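PDB 6GQ4: adhesin from Neisseria gonorrhoeae, which is probably a surface-exposed adhesin of the gonococcus related to MliC-type lysozyme inhibitors, and is studied as a vaccine antigen for raising bactericidal antibodies. Local coordinates for residues A[20-24]-A[96-100]. Residues are numbered along the deposited sequence; the frame is centred on the assembly and turned at random. Where two conformers were deposited one is given.
Sequences GKKVK and VFKDC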
loop_
_atom_site.group_PDB
_atom_site.type_symbol
_atom_site.label_atom_id
_atom_site.label_comp_id
_atom_site.label_asym_id
_atom_site.label_seq_id
_atom_site.Cartn_x
_atom_site.Cartn_y
_atom_site.Cartn_z
ATOM N N GLY A 20 -4.678 17.476 1.844
ATOM C CA GLY A 20 -6.073 17.029 1.781
ATOM C C GLY A 20 -6.308 15.839 0.860
ATOM O O GLY A 20 -7.428 15.600 0.454
ATOM N N LYS A 21 -5.258 15.085 0.518
ATOM C CA LYS A 21 -5.434 13.920 -0.354
ATOM C C LYS A 21 -5.929 12.733 0.482
ATOM O O LYS A 21 -5.793 12.687 1.705
ATOM C CB LYS A 21 -4.156 13.633 -1.145
ATOM C CG LYS A 21 -3.803 14.773 -2.103
ATOM C CD LYS A 21 -2.814 14.447 -3.228
ATOM C CE LYS A 21 -3.402 13.636 -4.376
ATOM N NZ LYS A 21 -2.354 13.228 -5.358
ATOM N N LYS A 22 -6.619 11.840 -0.205
ATOM C CA LYS A 22 -7.183 10.621 0.352
ATOM C C LYS A 22 -6.930 9.504 -0.651
ATOM O O LYS A 22 -6.943 9.683 -1.852
ATOM C CB LYS A 22 -8.697 10.704 0.597
ATOM C CG LYS A 22 -9.174 11.852 1.479
ATOM C CD LYS A 22 -10.709 12.064 1.490
ATOM C CE LYS A 22 -11.180 13.128 2.473
ATOM N NZ LYS A 22 -11.050 12.670 3.888
ATOM N N VAL A 23 -6.694 8.308 -0.130
ATOM C CA VAL A 23 -6.547 7.189 -1.058
ATOM C C VAL A 23 -7.048 5.929 -0.350
ATOM O O VAL A 23 -6.905 5.844 0.867
ATOM C CB VAL A 23 -5.098 7.026 -1.568
ATOM C CG1 VAL A 23 -4.121 6.812 -0.430
ATOM C CG2 VAL A 23 -4.948 5.977 -2.663
ATOM N N LYS A 24 -7.699 5.029 -1.119
ATOM C CA LYS A 24 -8.070 3.669 -0.599
ATOM C C LYS A 24 -7.205 2.638 -1.315
ATOM O O LYS A 24 -7.105 2.614 -2.552
ATOM C CB LYS A 24 -9.538 3.310 -0.861
ATOM C CG LYS A 24 -10.506 4.237 -0.160
ATOM C CD LYS A 24 -11.926 3.807 -0.144
ATOM C CE LYS A 24 -12.766 4.993 0.250
ATOM N NZ LYS A 24 -13.328 5.689 -0.933
ATOM N N VAL A 96 3.066 11.298 -4.733
ATOM C CA VAL A 96 1.744 11.759 -5.123
ATOM C C VAL A 96 0.716 11.495 -4.005
ATOM O O VAL A 96 -0.375 12.101 -4.002
ATOM C CB VAL A 96 1.341 11.193 -6.498
ATOM C CG1 VAL A 96 2.255 11.737 -7.591
ATOM C CG2 VAL A 96 1.292 9.679 -6.527
ATOM N N PHE A 97 1.058 10.622 -3.036
ATOM C CA PHE A 97 0.343 10.573 -1.775
ATOM C C PHE A 97 1.371 10.471 -0.644
ATOM O O PHE A 97 2.194 9.534 -0.612
ATOM C CB PHE A 97 -0.606 9.372 -1.709
ATOM C CG PHE A 97 -1.759 9.430 -2.673
ATOM C CD1 PHE A 97 -2.904 10.149 -2.351
ATOM C CD2 PHE A 97 -1.693 8.783 -3.903
ATOM C CE1 PHE A 97 -3.968 10.191 -3.226
ATOM C CE2 PHE A 97 -2.768 8.827 -4.777
ATOM C CZ PHE A 97 -3.897 9.543 -4.435
ATOM N N LYS A 98 1.346 11.478 0.237
ATOM C CA LYS A 98 2.414 11.745 1.180
ATOM C C LYS A 98 1.873 11.625 2.600
ATOM O O LYS A 98 0.769 12.150 2.909
ATOM C CB LYS A 98 3.001 13.152 0.985
ATOM C CG LYS A 98 4.261 13.440 1.788
ATOM C CD LYS A 98 5.035 14.679 1.317
ATOM C CE LYS A 98 6.138 15.103 2.273
ATOM N NZ LYS A 98 7.041 13.981 2.633
ATOM N N ASP A 99 2.605 10.854 3.428
ATOM C CA ASP A 99 2.384 10.870 4.851
ATOM C C ASP A 99 0.923 10.467 5.120
ATOM O O ASP A 99 0.204 11.143 5.831
ATOM C CB ASP A 99 2.816 12.255 5.346
ATOM C CG ASP A 99 2.618 12.533 6.817
ATOM O OD1 ASP A 99 3.016 11.676 7.623
ATOM O OD2 ASP A 99 2.091 13.634 7.136
ATOM N N CYS A 100 0.516 9.314 4.560
ATOM C CA CYS A 100 -0.847 8.831 4.619
ATOM C C CYS A 100 -1.027 7.957 5.851
ATOM O O CYS A 100 -0.395 6.897 5.946
ATOM C CB CYS A 100 -1.200 7.977 3.410
ATOM S SG CYS A 100 -1.029 8.819 1.813
#
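Lys-21 and Val-23 hold the ring of Phe-97 between them in a cation-pi and CH-pi sandwich that joins the start of strand 22-29, with the loop residue Lys-21 just before it, to the bulged strand 95-102 in the antiparallel sheet of this ACP-like domain. The two strands are not neighbours; 9-16 lies between them in the sheet, and the contact, largely of side chains, packs by Cys-17 just beyond its end. Phe-97 sits in a classic beta bulge, where Val-96 and Phe-97 both face Ile-88 of strand 86-89. Its flat, apolar ring suits this place because each face accepts a different kind of partner. On one face the CB of Val-23 lies 3.9 Å from the ring centroid, only 16° off the normal, a CH-pi contact in which the beta-branched side chain sets CG1 over the CD1 side of the ring and CG2 over the CZ side. The opposite face receives Lys-21, whose long chain can serve both aromatic and polar partners: CB packs against CD1 of Phe-97, CE comes within 3.7 Å of CE1 of the same ring, and a bend at chi3 (76°) carries NZ back over the face, 4.2 Å from the centroid. Lys-21 is partly exposed, and its ammonium gains two partners here, a ring face and a carbonyl oxygen. Between the two sandwiching residues, the backbone O of Lys-22 comes obliquely to 3.3 Å from CE1 of Phe-97, a close approach rather than a hydrogen bond. CG1 of Val-23 touches SG of Cys-100 at 4.3 Å; that sulfur is bonded to Cys-17, so the valine packs beside a disulfide tying strand 95-102 to the end of strand 9-16. The hydrogen bond from Lys-21 NZ to Val-96 O spans 2.7 Å, with the donor tilted 16° from the carbonyl plane.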